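Local coordinates for actin-binding protein, cofilin/tropomyosin family protein, putative (Entamoeba histolytica, PDB 4LIZ), which binds actin filaments and stabilises them, and may thereby contribute to phagocytosis and pseudopod formation in this parasite, at residues Phe29-Gln34 against Leu60-Tyr65; Ser2-Ser7 against Asn36-Asp41; Phe79-Trp84 against His113-Ala118; Glu8-Val13 against Lys106-Asn111; Gly46-Val51 against Leu124-Ile129. All coordinates share one frame; numbering follows the deposited sequence.

Contact 1 of 5, residues Phe29-Gln34 against Leu60-Tyr65; sequences FGVQTQ and LQFAYY
Phe29 and Phe62 face each other as an antiparallel hydrogen-bonded pair, and two backbone bonds carry the contact. Phe29 N gives its hydrogen to Phe62 O at 2.8 Å, and Phe62 N returns one to Phe29 O at 3.0 Å, both bonds fairly straight. Past Gly30 the strands splay apart, and a water takes over the ladder: it accepts from Val31 N at 2.9 Å and donates to Leu60 O at 2.7 Å, so two backbone groups too far apart to pair directly are still satisfied.

The apolar part gathers on the face that carries both phenylalanines. Val31 CG2 does most of the touching, lying 3.9 Å from Leu60 CD2 and 4.2 Å from Phe62 CE1. It gets there because CG2 stands anti to the carbonyl carbon while CG1 takes the place anti to the backbone N (chi1 -180°). Phe62 also packs on Met98 and Leu101 of helix 92-108.

The polar side chain here is Gln61, on the other face. Its CB sits 3.2 Å from Phe29 O, and its amide is held elsewhere: OE1 accepts from Lys56 N, while NE2 reaches Asp41 OD2 and Ala54 O. Strands 26-32 and 60-69 are thus joined as antiparallel neighbours at the middle of the mixed five-stranded sheet, the core of the ADF/cofilin fold.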
# COMPACT_ATOMS: atom_id res chain seq x y z
N PHE A 29 -5.76 -3.18 -1.21
CA PHE A 29 -7.11 -2.82 -1.08
C PHE A 29 -7.68 -2.20 -2.32
O PHE A 29 -6.99 -1.39 -3.00
CB PHE A 29 -7.31 -1.76 0.05
CG PHE A 29 -6.83 -2.20 1.43
CD1 PHE A 29 -7.65 -3.07 2.18
CD2 PHE A 29 -5.62 -1.81 1.97
CE1 PHE A 29 -7.21 -3.46 3.42
CE2 PHE A 29 -5.24 -2.25 3.24
CZ PHE A 29 -6.05 -3.08 3.93
N GLY A 30 -8.86 -2.61 -2.65
CA GLY A 30 -9.64 -1.96 -3.68
C GLY A 30 -10.74 -1.12 -3.12
O GLY A 30 -11.02 -1.04 -1.92
N VAL A 31 -11.33 -0.33 -4.00
CA VAL A 31 -12.27 0.70 -3.62
C VAL A 31 -13.60 0.43 -4.28
O VAL A 31 -13.66 0.40 -5.53
CB VAL A 31 -11.65 2.11 -3.99
CG1 VAL A 31 -12.61 3.23 -3.60
CG2 VAL A 31 -10.38 2.40 -3.29
N GLN A 32 -14.65 0.26 -3.48
CA GLN A 32 -16.03 0.16 -3.96
C GLN A 32 -16.76 1.46 -3.63
O GLN A 32 -16.41 2.20 -2.74
CB GLN A 32 -16.76 -1.00 -3.31
CG GLN A 32 -16.16 -2.34 -3.65
CD GLN A 32 -16.84 -3.50 -2.95
OE1 GLN A 32 -17.75 -3.32 -2.10
NE2 GLN A 32 -16.39 -4.70 -3.27
N THR A 33 -17.78 1.76 -4.47
CA THR A 33 -18.64 2.92 -4.25
C THR A 33 -20.11 2.45 -4.11
O THR A 33 -20.44 1.28 -4.41
CB THR A 33 -18.49 3.93 -5.38
OG1 THR A 33 -18.82 3.29 -6.61
CG2 THR A 33 -17.03 4.45 -5.45
N GLN A 34 -20.93 3.31 -3.51
CA GLN A 34 -22.38 3.05 -3.33
C GLN A 34 -22.70 1.67 -2.77
O GLN A 34 -23.36 0.88 -3.42
CB GLN A 34 -23.13 3.26 -4.65
CG GLN A 34 -22.65 4.50 -5.39
CD GLN A 34 -23.35 4.66 -6.72
OE1 GLN A 34 -23.35 3.74 -7.56
NE2 GLN A 34 -23.96 5.82 -6.93
N LEU A 60 -8.50 2.46 -8.67
CA LEU A 60 -7.90 3.20 -7.52
C LEU A 60 -7.67 2.14 -6.41
O LEU A 60 -8.63 1.51 -5.98
CB LEU A 60 -8.91 4.28 -7.06
CG LEU A 60 -8.26 5.34 -6.19
CD1 LEU A 60 -9.25 6.43 -5.69
CD2 LEU A 60 -7.81 4.79 -4.93
N GLN A 61 -6.45 2.00 -5.96
CA GLN A 61 -6.10 0.96 -4.96
C GLN A 61 -5.11 1.48 -3.96
O GLN A 61 -4.49 2.56 -4.18
CB GLN A 61 -5.61 -0.30 -5.66
CG GLN A 61 -6.63 -1.05 -6.51
CD GLN A 61 -6.01 -2.02 -7.45
OE1 GLN A 61 -5.36 -1.66 -8.40
NE2 GLN A 61 -6.06 -3.29 -7.06
N PHE A 62 -4.89 0.79 -2.85
CA PHE A 62 -3.85 1.03 -1.92
C PHE A 62 -3.09 -0.22 -1.61
O PHE A 62 -3.72 -1.29 -1.72
CB PHE A 62 -4.38 1.62 -0.60
CG PHE A 62 -5.13 2.94 -0.79
CD1 PHE A 62 -6.48 2.99 -0.95
CD2 PHE A 62 -4.40 4.11 -0.73
CE1 PHE A 62 -7.17 4.22 -1.21
CE2 PHE A 62 -5.08 5.30 -0.88
CZ PHE A 62 -6.39 5.33 -1.10
N ALA A 63 -1.88 -0.20 -1.23
CA ALA A 63 -1.16 -1.36 -0.88
C ALA A 63 -0.27 -1.10 0.26
O ALA A 63 0.24 0.02 0.53
CB ALA A 63 -0.38 -1.97 -2.07
N TYR A 64 0.07 -2.14 1.03
CA TYR A 64 0.90 -2.09 2.18
C TYR A 64 1.67 -3.38 2.35
O TYR A 64 1.03 -4.43 2.33
CB TYR A 64 0.00 -1.81 3.43
CG TYR A 64 0.77 -1.63 4.72
CD1 TYR A 64 1.59 -0.56 4.95
CD2 TYR A 64 0.56 -2.53 5.75
CE1 TYR A 64 2.22 -0.36 6.17
CE2 TYR A 64 1.18 -2.35 7.02
CZ TYR A 64 2.00 -1.26 7.19
OH TYR A 64 2.58 -0.96 8.47
N TYR A 65 2.98 -3.35 2.44
CA TYR A 65 3.77 -4.55 2.59
C TYR A 65 5.02 -4.35 3.45
O TYR A 65 5.46 -3.27 3.64
CB TYR A 65 4.15 -5.16 1.21
CG TYR A 65 5.15 -4.40 0.37
CD1 TYR A 65 6.47 -4.69 0.41
CD2 TYR A 65 4.73 -3.40 -0.46
CE1 TYR A 65 7.37 -4.00 -0.35
CE2 TYR A 65 5.62 -2.72 -1.25
CZ TYR A 65 6.94 -3.02 -1.17
OH TYR A 65 7.86 -2.36 -1.90
O HOH W 1 -10.37 -0.40 -6.70

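Contact 2 of 5, residues Ser2-Ser7 against Asn36-Asp41; sequences SGFDLS and NKLVVD
Asn36 lies under the Phe4 ring where the N-terminal arm docks beside the first residues of strand 37-44, an outermost strand of the ADF-fold sheet, through a single backbone bridge. Asn36 CB sits almost over the ring centre, 3.4 Å from the centroid of Phe4, in a CH-pi contact, and its amide plane is stacked within 14° of the ring. Asn36 O accepts a nearly linear hydrogen bond from Asp5 N at 2.8 Å.

Lys37 comes next. Its extended chain runs alongside Asp5 and points the same way, with CE 3.7 Å from Asp5 OD2; the charged ends stay apart, Lys37 NZ being 4.7 Å from that oxygen. Asp5 OD1 instead closes an Asx turn, accepting from both Ser7 N and Ser7 OG, which fixes the carboxylate.

At Leu38 the backbone N donates to Asp5 O at 3.1 Å. Leu38 CD1 reaches Leu6 CD2 at 3.8 Å, while Leu38 O and Asp5 O each accept a hydrogen bond from one shared water.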
# COMPACT_ATOMS: atom_id res chain seq x y z
N SER A 2 -13.21 11.53 4.38
CA SER A 2 -13.62 11.06 3.07
C SER A 2 -15.04 10.50 2.86
O SER A 2 -15.47 10.42 1.81
CB SER A 2 -12.61 10.05 2.53
OG SER A 2 -12.81 8.80 3.09
N GLY A 3 -15.64 10.01 3.90
CA GLY A 3 -16.90 9.32 3.79
C GLY A 3 -16.84 7.87 3.40
O GLY A 3 -17.83 7.29 3.05
N PHE A 4 -15.64 7.31 3.35
CA PHE A 4 -15.48 5.91 3.00
C PHE A 4 -15.44 5.05 4.25
O PHE A 4 -14.88 5.46 5.22
CB PHE A 4 -14.17 5.72 2.22
CG PHE A 4 -14.31 5.88 0.75
CD1 PHE A 4 -14.49 7.13 0.21
CD2 PHE A 4 -14.33 4.82 -0.07
CE1 PHE A 4 -14.65 7.28 -1.14
CE2 PHE A 4 -14.49 4.97 -1.41
CZ PHE A 4 -14.65 6.20 -1.95
N ASP A 5 -16.05 3.87 4.17
CA ASP A 5 -15.97 2.85 5.19
C ASP A 5 -14.60 2.15 5.08
O ASP A 5 -14.33 1.52 4.09
CB ASP A 5 -17.13 1.89 4.98
CG ASP A 5 -17.08 0.63 5.88
OD1 ASP A 5 -16.23 0.50 6.73
OD2 ASP A 5 -18.03 -0.16 5.74
N LEU A 6 -13.84 2.31 6.14
CA LEU A 6 -12.47 1.71 6.25
C LEU A 6 -12.38 0.52 7.19
O LEU A 6 -11.30 0.11 7.60
CB LEU A 6 -11.42 2.77 6.64
CG LEU A 6 -11.27 4.01 5.78
CD1 LEU A 6 -10.06 4.81 6.19
CD2 LEU A 6 -11.35 3.69 4.32
N SER A 7 -13.56 -0.04 7.54
CA SER A 7 -13.64 -1.17 8.46
C SER A 7 -12.75 -2.37 8.09
O SER A 7 -12.38 -3.15 9.00
CB SER A 7 -15.09 -1.58 8.67
OG SER A 7 -15.74 -2.00 7.57
N ASN A 36 -19.53 3.56 -0.42
CA ASN A 36 -18.08 3.82 -0.51
C ASN A 36 -17.40 3.01 0.64
O ASN A 36 -17.58 3.37 1.82
CB ASN A 36 -17.83 5.32 -0.34
CG ASN A 36 -18.41 6.11 -1.52
OD1 ASN A 36 -18.68 5.56 -2.59
ND2 ASN A 36 -18.58 7.39 -1.32
N LYS A 37 -16.53 2.12 0.18
CA LYS A 37 -15.85 1.20 1.12
C LYS A 37 -14.56 0.67 0.51
O LYS A 37 -14.51 0.43 -0.67
CB LYS A 37 -16.80 -0.01 1.37
CG LYS A 37 -16.30 -1.06 2.26
CD LYS A 37 -17.39 -2.19 2.41
CE LYS A 37 -16.96 -2.97 3.63
NZ LYS A 37 -17.56 -4.31 3.66
N LEU A 38 -13.55 0.42 1.35
CA LEU A 38 -12.41 -0.34 0.91
C LEU A 38 -12.62 -1.85 1.17
O LEU A 38 -13.28 -2.22 2.16
CB LEU A 38 -11.16 0.12 1.69
CG LEU A 38 -10.32 1.19 0.95
CD1 LEU A 38 -11.15 2.38 0.72
CD2 LEU A 38 -9.08 1.49 1.67
N VAL A 39 -12.11 -2.63 0.30
CA VAL A 39 -12.17 -4.10 0.42
C VAL A 39 -10.80 -4.66 0.20
O VAL A 39 -9.92 -4.04 -0.45
CB VAL A 39 -13.19 -4.71 -0.58
CG1 VAL A 39 -14.59 -4.13 -0.21
CG2 VAL A 39 -12.81 -4.51 -2.04
N VAL A 40 -10.56 -5.89 0.62
CA VAL A 40 -9.31 -6.56 0.29
C VAL A 40 -9.35 -7.15 -1.12
O VAL A 40 -10.18 -7.98 -1.41
CB VAL A 40 -9.03 -7.71 1.27
CG1 VAL A 40 -7.85 -8.53 0.81
CG2 VAL A 40 -8.75 -7.13 2.62
N ASP A 41 -8.45 -6.69 -1.97
CA ASP A 41 -8.23 -7.29 -3.28
C ASP A 41 -7.28 -8.48 -3.26
O ASP A 41 -7.47 -9.41 -3.94
CB ASP A 41 -7.70 -6.24 -4.28
CG ASP A 41 -8.75 -5.26 -4.74
OD1 ASP A 41 -9.92 -5.44 -4.48
OD2 ASP A 41 -8.34 -4.29 -5.36
O HOH W 2 -13.46 -1.06 4.59
O HOH W 3 -16.46 -4.43 6.80

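Contact 3 of 5, residues Phe79-Trp84 against His113-Ala118; sequences FVFISW and HIELHA
This is a parallel strand pairing, the two strands of a right-handed beta-alpha-beta crossover lying side by side, with Phe79 set against His113 at its start. There the His113 ring replaces a backbone acceptor: its ND1 takes a hydrogen from Phe79 N at 2.9 Å, 19° out of the ring plane. His113 N bonds back to Phe79 O, and a regular parallel ladder follows, from Phe81 N to Ile114 O through to Ala118 N to Ser83 O.

At the far end Ser83 OG and His117 ND1 are hydrogen-bonded at 2.8 Å, and a water links the same hydroxyl to Glu115 OE2. Ser83 OG stands between its backbone N and carbonyl carbon (chi1 64°), which turns it to the ring edge. Glu115 CG packs 3.8 Å from Phe81 CD2, and its OE1 forms a salt bridge with Lys106 NZ.

On the other face Leu116 CD1 meets Val80 CG1 at 3.9 Å and Ile82 CG1 at 4.1 Å. Helix 126-137 covers Ile114 and Leu116 there, helix 92-108 lies against Phe81 and Ser83, and strand 60-69 flanks strand 76-85.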
# COMPACT_ATOMS: atom_id res chain seq x y z
N PHE A 79 8.22 -1.01 6.37
CA PHE A 79 6.90 -1.07 5.81
C PHE A 79 6.75 -0.05 4.71
O PHE A 79 7.18 1.11 4.86
CB PHE A 79 5.86 -0.86 6.87
CG PHE A 79 5.92 -1.88 7.97
CD1 PHE A 79 5.59 -3.21 7.77
CD2 PHE A 79 6.39 -1.50 9.24
CE1 PHE A 79 5.73 -4.13 8.78
CE2 PHE A 79 6.54 -2.45 10.23
CZ PHE A 79 6.20 -3.75 10.00
N VAL A 80 6.16 -0.45 3.61
CA VAL A 80 5.96 0.37 2.39
C VAL A 80 4.47 0.58 2.23
O VAL A 80 3.70 -0.37 2.16
CB VAL A 80 6.57 -0.29 1.18
CG1 VAL A 80 6.33 0.56 -0.06
CG2 VAL A 80 8.09 -0.55 1.35
N PHE A 81 4.02 1.84 2.05
CA PHE A 81 2.67 2.26 1.75
C PHE A 81 2.61 2.78 0.35
O PHE A 81 3.35 3.70 0.01
CB PHE A 81 2.10 3.25 2.76
CG PHE A 81 0.82 3.85 2.37
CD1 PHE A 81 -0.35 3.12 2.23
CD2 PHE A 81 0.70 5.23 2.13
CE1 PHE A 81 -1.59 3.67 1.87
CE2 PHE A 81 -0.48 5.78 1.76
CZ PHE A 81 -1.65 5.03 1.65
N ILE A 82 1.74 2.27 -0.49
CA ILE A 82 1.56 2.72 -1.87
C ILE A 82 0.15 3.13 -2.05
O ILE A 82 -0.85 2.43 -1.73
CB ILE A 82 1.85 1.58 -2.87
CG1 ILE A 82 3.32 1.25 -2.80
CG2 ILE A 82 1.34 1.92 -4.24
CD1 ILE A 82 3.69 -0.11 -3.36
N SER A 83 -0.12 4.31 -2.66
CA SER A 83 -1.37 4.69 -3.29
C SER A 83 -1.29 4.51 -4.81
O SER A 83 -0.24 4.82 -5.38
CB SER A 83 -1.82 6.10 -2.86
OG SER A 83 -0.89 7.05 -3.31
N TRP A 84 -2.34 4.02 -5.43
CA TRP A 84 -2.31 3.67 -6.82
C TRP A 84 -3.54 4.24 -7.47
O TRP A 84 -4.70 3.99 -7.10
CB TRP A 84 -2.37 2.12 -7.01
CG TRP A 84 -2.67 1.62 -8.40
CD1 TRP A 84 -3.83 1.29 -8.86
CD2 TRP A 84 -1.70 1.46 -9.44
NE1 TRP A 84 -3.72 0.83 -10.17
CE2 TRP A 84 -2.39 0.92 -10.53
CE3 TRP A 84 -0.33 1.64 -9.53
CZ2 TRP A 84 -1.70 0.63 -11.73
CZ3 TRP A 84 0.37 1.34 -10.71
CH2 TRP A 84 -0.36 0.84 -11.80
N HIS A 113 7.57 3.35 6.51
CA HIS A 113 8.84 3.97 6.28
C HIS A 113 8.96 4.73 5.04
O HIS A 113 9.75 5.68 4.97
CB HIS A 113 9.91 2.90 6.35
CG HIS A 113 10.00 2.28 7.68
ND1 HIS A 113 9.26 1.18 8.03
CD2 HIS A 113 10.66 2.67 8.81
CE1 HIS A 113 9.45 0.91 9.31
NE2 HIS A 113 10.34 1.79 9.79
N ILE A 114 8.16 4.41 4.00
CA ILE A 114 8.11 5.11 2.79
C ILE A 114 6.70 5.11 2.29
O ILE A 114 5.89 4.16 2.51
CB ILE A 114 9.02 4.68 1.73
CG1 ILE A 114 8.79 3.27 1.35
CG2 ILE A 114 10.53 4.84 2.10
CD1 ILE A 114 9.44 2.93 0.02
N GLU A 115 6.28 6.18 1.61
CA GLU A 115 5.03 6.35 0.94
C GLU A 115 5.28 6.68 -0.51
O GLU A 115 6.15 7.55 -0.82
CB GLU A 115 4.21 7.51 1.56
CG GLU A 115 3.02 7.90 0.73
CD GLU A 115 2.11 8.98 1.35
OE1 GLU A 115 2.48 9.47 2.48
OE2 GLU A 115 1.10 9.26 0.71
N LEU A 116 4.62 6.01 -1.42
CA LEU A 116 4.76 6.18 -2.86
C LEU A 116 3.41 6.35 -3.46
O LEU A 116 2.43 5.62 -3.12
CB LEU A 116 5.40 4.99 -3.54
CG LEU A 116 6.68 4.51 -2.85
CD1 LEU A 116 7.01 3.01 -2.96
CD2 LEU A 116 7.74 5.49 -3.23
N HIS A 117 3.22 7.26 -4.39
CA HIS A 117 2.09 7.33 -5.19
C HIS A 117 2.45 6.86 -6.63
O HIS A 117 3.43 7.40 -7.24
CB HIS A 117 1.49 8.78 -5.31
CG HIS A 117 0.26 8.85 -6.13
ND1 HIS A 117 -0.92 8.21 -5.83
CD2 HIS A 117 0.04 9.41 -7.34
CE1 HIS A 117 -1.81 8.41 -6.75
NE2 HIS A 117 -1.24 9.14 -7.69
N ALA A 118 1.69 5.98 -7.21
CA ALA A 118 2.03 5.41 -8.50
C ALA A 118 0.80 5.41 -9.38
O ALA A 118 -0.35 5.25 -8.97
CB ALA A 118 2.50 3.94 -8.31
O HOH W 4 0.76 8.93 -1.94

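Contact 4 of 5, residues Glu8-Val13 against Lys106-Asn111; sequences EVAGPV and KNVINN
Val9 meets residues 106-111 with one methyl, CG1, which rests 3.7 Å from Val108 CG1 and 4.1 Å from Ile109 CG1. With chi1 at 179° this methyl is the branch turned to both partners; the Val9 side chain crosses that of Ile109 at about a right angle. Val9 also packs on Phe29 and Leu38, placing it over the sheet.

Ala10, the next residue, lies at the outer margin. Its CA and CB are both 3.8 Å from Val108 CG1, so a single valine methyl is shared by Val9 and Ala10. This part of the chain leads into helix 10-17, and residues 106-111 form the last turn of helix 92-108 and the start of the loop that leads to strand 114-118. These two helices lie on the same face of the central sheet, as in the ADF/cofilin fold, and the contact joins the beginning of one to the end of the other. Pro12 packs on Val27 and Val40 of the sheet instead.

One turn after Val9, Val13 comes back to the interface, its backbone N bonded to Val9 O at 3.3 Å. Val13 CG2 lies 3.7 Å from Ile109 CG1 and 3.9 Å from Ile109 CD1, the two side chains being inclined to each other. Beneath them, both Val13 and Ile109 pack on Tyr64 of strand 60-69.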
# COMPACT_ATOMS: atom_id res chain seq x y z
N GLU A 8 -12.50 -2.59 6.82
CA GLU A 8 -11.69 -3.70 6.32
C GLU A 8 -10.19 -3.51 6.42
O GLU A 8 -9.44 -4.40 6.10
CB GLU A 8 -12.09 -4.16 4.91
CG GLU A 8 -13.51 -4.63 4.72
CD GLU A 8 -13.64 -6.00 5.35
OE1 GLU A 8 -12.83 -6.89 4.98
OE2 GLU A 8 -14.51 -6.12 6.17
N VAL A 9 -9.73 -2.33 6.77
CA VAL A 9 -8.32 -1.97 6.69
C VAL A 9 -7.44 -2.43 7.82
O VAL A 9 -6.35 -2.91 7.66
CB VAL A 9 -8.14 -0.44 6.39
CG1 VAL A 9 -6.66 -0.07 6.33
CG2 VAL A 9 -8.89 -0.05 5.14
N ALA A 10 -7.91 -2.13 9.08
CA ALA A 10 -7.05 -2.33 10.20
C ALA A 10 -6.57 -3.78 10.43
O ALA A 10 -5.45 -4.01 10.87
CB ALA A 10 -7.70 -1.76 11.47
N GLY A 11 -7.49 -4.68 10.19
CA GLY A 11 -7.15 -6.09 10.39
C GLY A 11 -5.96 -6.61 9.62
O GLY A 11 -4.96 -7.11 10.13
N PRO A 12 -6.06 -6.44 8.26
CA PRO A 12 -4.94 -6.88 7.50
C PRO A 12 -3.65 -6.10 7.71
O PRO A 12 -2.58 -6.65 7.56
CB PRO A 12 -5.43 -6.71 6.02
CG PRO A 12 -6.88 -6.73 6.13
CD PRO A 12 -7.26 -6.12 7.45
N VAL A 13 -3.72 -4.81 8.01
CA VAL A 13 -2.55 -4.01 8.36
C VAL A 13 -1.81 -4.62 9.59
O VAL A 13 -0.64 -4.81 9.54
CB VAL A 13 -3.02 -2.53 8.56
CG1 VAL A 13 -1.89 -1.71 9.21
CG2 VAL A 13 -3.43 -1.92 7.21
N LYS A 106 -4.21 6.54 5.70
CA LYS A 106 -3.00 6.74 6.46
C LYS A 106 -3.25 6.95 7.91
O LYS A 106 -2.32 6.58 8.70
CB LYS A 106 -2.19 7.93 5.87
CG LYS A 106 -1.54 7.70 4.55
CD LYS A 106 -0.98 8.99 3.87
CE LYS A 106 -0.01 9.68 4.67
NZ LYS A 106 0.52 10.82 3.91
N ASN A 107 -4.39 7.42 8.33
CA ASN A 107 -4.65 7.33 9.75
C ASN A 107 -4.87 5.99 10.39
O ASN A 107 -4.67 5.81 11.56
CB ASN A 107 -5.84 8.19 10.05
CG ASN A 107 -5.46 9.64 9.94
OD1 ASN A 107 -4.26 9.99 10.06
ND2 ASN A 107 -6.43 10.48 9.62
N VAL A 108 -5.14 5.00 9.57
CA VAL A 108 -5.18 3.63 10.04
C VAL A 108 -3.82 2.99 9.82
O VAL A 108 -3.34 2.23 10.71
CB VAL A 108 -6.27 2.82 9.29
CG1 VAL A 108 -6.28 1.31 9.71
CG2 VAL A 108 -7.61 3.50 9.37
N ILE A 109 -3.27 3.19 8.64
CA ILE A 109 -1.91 2.69 8.14
C ILE A 109 -0.93 3.81 8.48
O ILE A 109 -0.47 4.63 7.64
CB ILE A 109 -1.81 2.40 6.65
CG1 ILE A 109 -2.97 1.62 6.22
CG2 ILE A 109 -0.43 1.77 6.29
CD1 ILE A 109 -2.83 1.12 4.79
N ASN A 110 -0.67 3.91 9.78
CA ASN A 110 0.24 4.89 10.34
C ASN A 110 1.65 4.48 10.55
O ASN A 110 2.41 5.28 10.97
CB ASN A 110 -0.38 5.47 11.61
CG ASN A 110 -0.77 4.39 12.56
OD1 ASN A 110 -0.03 3.47 12.70
ND2 ASN A 110 -2.02 4.43 13.09
N ASN A 111 2.02 3.23 10.30
CA ASN A 111 3.37 2.75 10.52
C ASN A 111 3.97 2.42 9.13
O ASN A 111 3.82 1.30 8.61
CB ASN A 111 3.35 1.45 11.33
CG ASN A 111 4.72 0.98 11.73
OD1 ASN A 111 5.77 1.45 11.27
ND2 ASN A 111 4.72 0.03 12.63

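Contact 5 of 5, residues Gly46-Val51 against Leu124-Ile129; sequences GGLEEV and LVEDEI
Leu48 supplies the largest share of the buried surface, close to half, its forked end pushed against the first turn of helix 126-137. CD2 lies 3.5 Å from Glu126 N and 3.8 Å from Ile129 CD1, with the leucine and isoleucine meeting tip to tip. Leu48 CG is anti to its backbone nitrogen (chi1 -176°), which carries both methyls across to the other helix; CD1 is 4.3 Å from Leu124 CB. Leu48 and Ile129 both rest on Tyr65 of strand 60-69.

Glu126 bends at its second torsion, so that OE1 lies 3.9 Å from Leu48 CB, and a water links OE1 to Leu48 N. In one of the two conformers of Glu49, a second water bridges its OE2 to Glu126 OE1 and a third joins it to Glu126 N.

Leu124 completes the apolar side and packs on Ala118 below. The two helix starts thus combine apolar packing next to the sheet with water-mediated polar contacts at the surface, where, in that conformer, the one water donating to both carboxylates probably softens their repulsion.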
# COMPACT_ATOMS: atom_id res chain seq x y z
N GLY A 46 4.51 -12.49 0.37
CA GLY A 46 5.08 -11.80 -0.77
C GLY A 46 5.37 -10.36 -0.41
O GLY A 46 5.36 -9.93 0.74
N GLY A 47 5.67 -9.65 -1.42
CA GLY A 47 6.13 -8.25 -1.31
C GLY A 47 5.69 -7.50 -2.58
O GLY A 47 4.65 -7.64 -3.10
N LEU A 48 6.65 -6.64 -2.99
CA LEU A 48 6.39 -5.76 -4.13
C LEU A 48 5.84 -6.44 -5.40
O LEU A 48 4.89 -5.99 -6.04
CB LEU A 48 7.60 -4.88 -4.46
CG LEU A 48 7.32 -3.89 -5.57
CD1 LEU A 48 6.33 -2.82 -5.13
CD2 LEU A 48 8.67 -3.26 -6.02
N GLU A 49 6.47 -7.55 -5.81
CA GLU A 49 6.00 -8.17 -7.02
C GLU A 49 4.54 -8.66 -6.92
O GLU A 49 3.79 -8.56 -7.82
CB GLU A 49 7.02 -9.18 -7.62
CG GLU A 49 8.44 -8.55 -7.72
CD GLU A 49 8.57 -7.19 -8.52
OE1 GLU A 49 7.86 -6.92 -9.50
OE2 GLU A 49 9.42 -6.34 -8.08
N GLU A 50 4.21 -9.21 -5.77
CA GLU A 50 2.85 -9.65 -5.52
C GLU A 50 1.83 -8.48 -5.50
O GLU A 50 0.76 -8.57 -6.00
CB GLU A 50 2.78 -10.43 -4.22
CG GLU A 50 3.35 -11.83 -4.29
CD GLU A 50 4.87 -11.89 -4.39
OE1 GLU A 50 5.59 -11.03 -3.96
OE2 GLU A 50 5.36 -12.88 -4.93
N VAL A 51 2.25 -7.38 -4.91
CA VAL A 51 1.43 -6.20 -4.93
C VAL A 51 1.22 -5.74 -6.37
O VAL A 51 0.15 -5.47 -6.77
CB VAL A 51 2.15 -5.09 -4.10
CG1 VAL A 51 1.63 -3.69 -4.39
CG2 VAL A 51 2.10 -5.39 -2.62
N LEU A 124 7.05 1.66 -9.73
CA LEU A 124 7.26 0.77 -8.60
C LEU A 124 8.34 -0.27 -8.93
O LEU A 124 8.07 -1.26 -9.54
CB LEU A 124 5.94 0.06 -8.24
CG LEU A 124 4.77 0.97 -7.83
CD1 LEU A 124 3.51 0.14 -7.75
CD2 LEU A 124 5.07 1.64 -6.51
N VAL A 125 9.52 0.01 -8.44
CA VAL A 125 10.75 -0.74 -8.86
C VAL A 125 11.45 -1.07 -7.63
O VAL A 125 11.90 -0.23 -6.84
CB VAL A 125 11.60 0.07 -9.86
CG1 VAL A 125 12.91 -0.67 -10.21
CG2 VAL A 125 10.83 0.45 -11.04
N GLU A 126 11.74 -2.35 -7.43
CA GLU A 126 12.31 -2.80 -6.18
C GLU A 126 13.62 -2.11 -5.78
O GLU A 126 13.79 -1.71 -4.69
CB GLU A 126 12.58 -4.33 -6.26
CG GLU A 126 13.36 -4.90 -5.08
CD GLU A 126 12.62 -4.86 -3.75
OE1 GLU A 126 11.43 -4.89 -3.77
OE2 GLU A 126 13.29 -4.79 -2.71
N ASP A 127 14.53 -1.97 -6.72
CA ASP A 127 15.78 -1.35 -6.37
C ASP A 127 15.63 0.13 -5.99
O ASP A 127 16.37 0.63 -5.27
CB ASP A 127 16.90 -1.61 -7.42
CG ASP A 127 16.74 -0.81 -8.71
OD1 ASP A 127 16.29 -1.32 -9.70
OD2 ASP A 127 17.13 0.36 -8.65
N GLU A 128 14.72 0.80 -6.66
CA GLU A 128 14.44 2.20 -6.36
C GLU A 128 13.84 2.36 -4.97
O GLU A 128 14.25 3.20 -4.24
CB GLU A 128 13.50 2.80 -7.40
CG GLU A 128 14.04 2.80 -8.83
CD GLU A 128 13.03 3.31 -9.85
OE1 GLU A 128 11.98 3.70 -9.46
OE2 GLU A 128 13.31 3.30 -11.03
N ILE A 129 12.90 1.49 -4.63
CA ILE A 129 12.27 1.59 -3.31
C ILE A 129 13.32 1.18 -2.25
O ILE A 129 13.46 1.81 -1.18
CB ILE A 129 11.10 0.64 -3.33
CG1 ILE A 129 10.04 1.18 -4.19
CG2 ILE A 129 10.59 0.41 -1.87
CD1 ILE A 129 8.89 0.28 -4.54
O HOH W 5 9.43 -6.60 -2.13
O HOH W 6 10.72 -4.36 -9.23
O HOH W 7 10.63 -7.04 -5.28

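Contacts 1 and 3 are buried pairings within one sheet: contact 1 is antiparallel and partly bridged by water, contact 3 parallel with a longer ladder. They are tied together directly, since strand 60-69 pairs with strand 76-85. Contact 2 reaches the edge of the same sheet but is a surface contact, mixing backbone bonds with a ring-amide stack and waters. Contacts 4 and 5 join helix ends without direct hydrogen bonds; contact 4 is a buried, wholly apolar contact, contact 5 partly buried with a wet, acidic margin. They sit about 19 Å apart, centre to centre, over opposite faces of the sheet, contact 4 over Tyr64 and contact 5 over Tyr65.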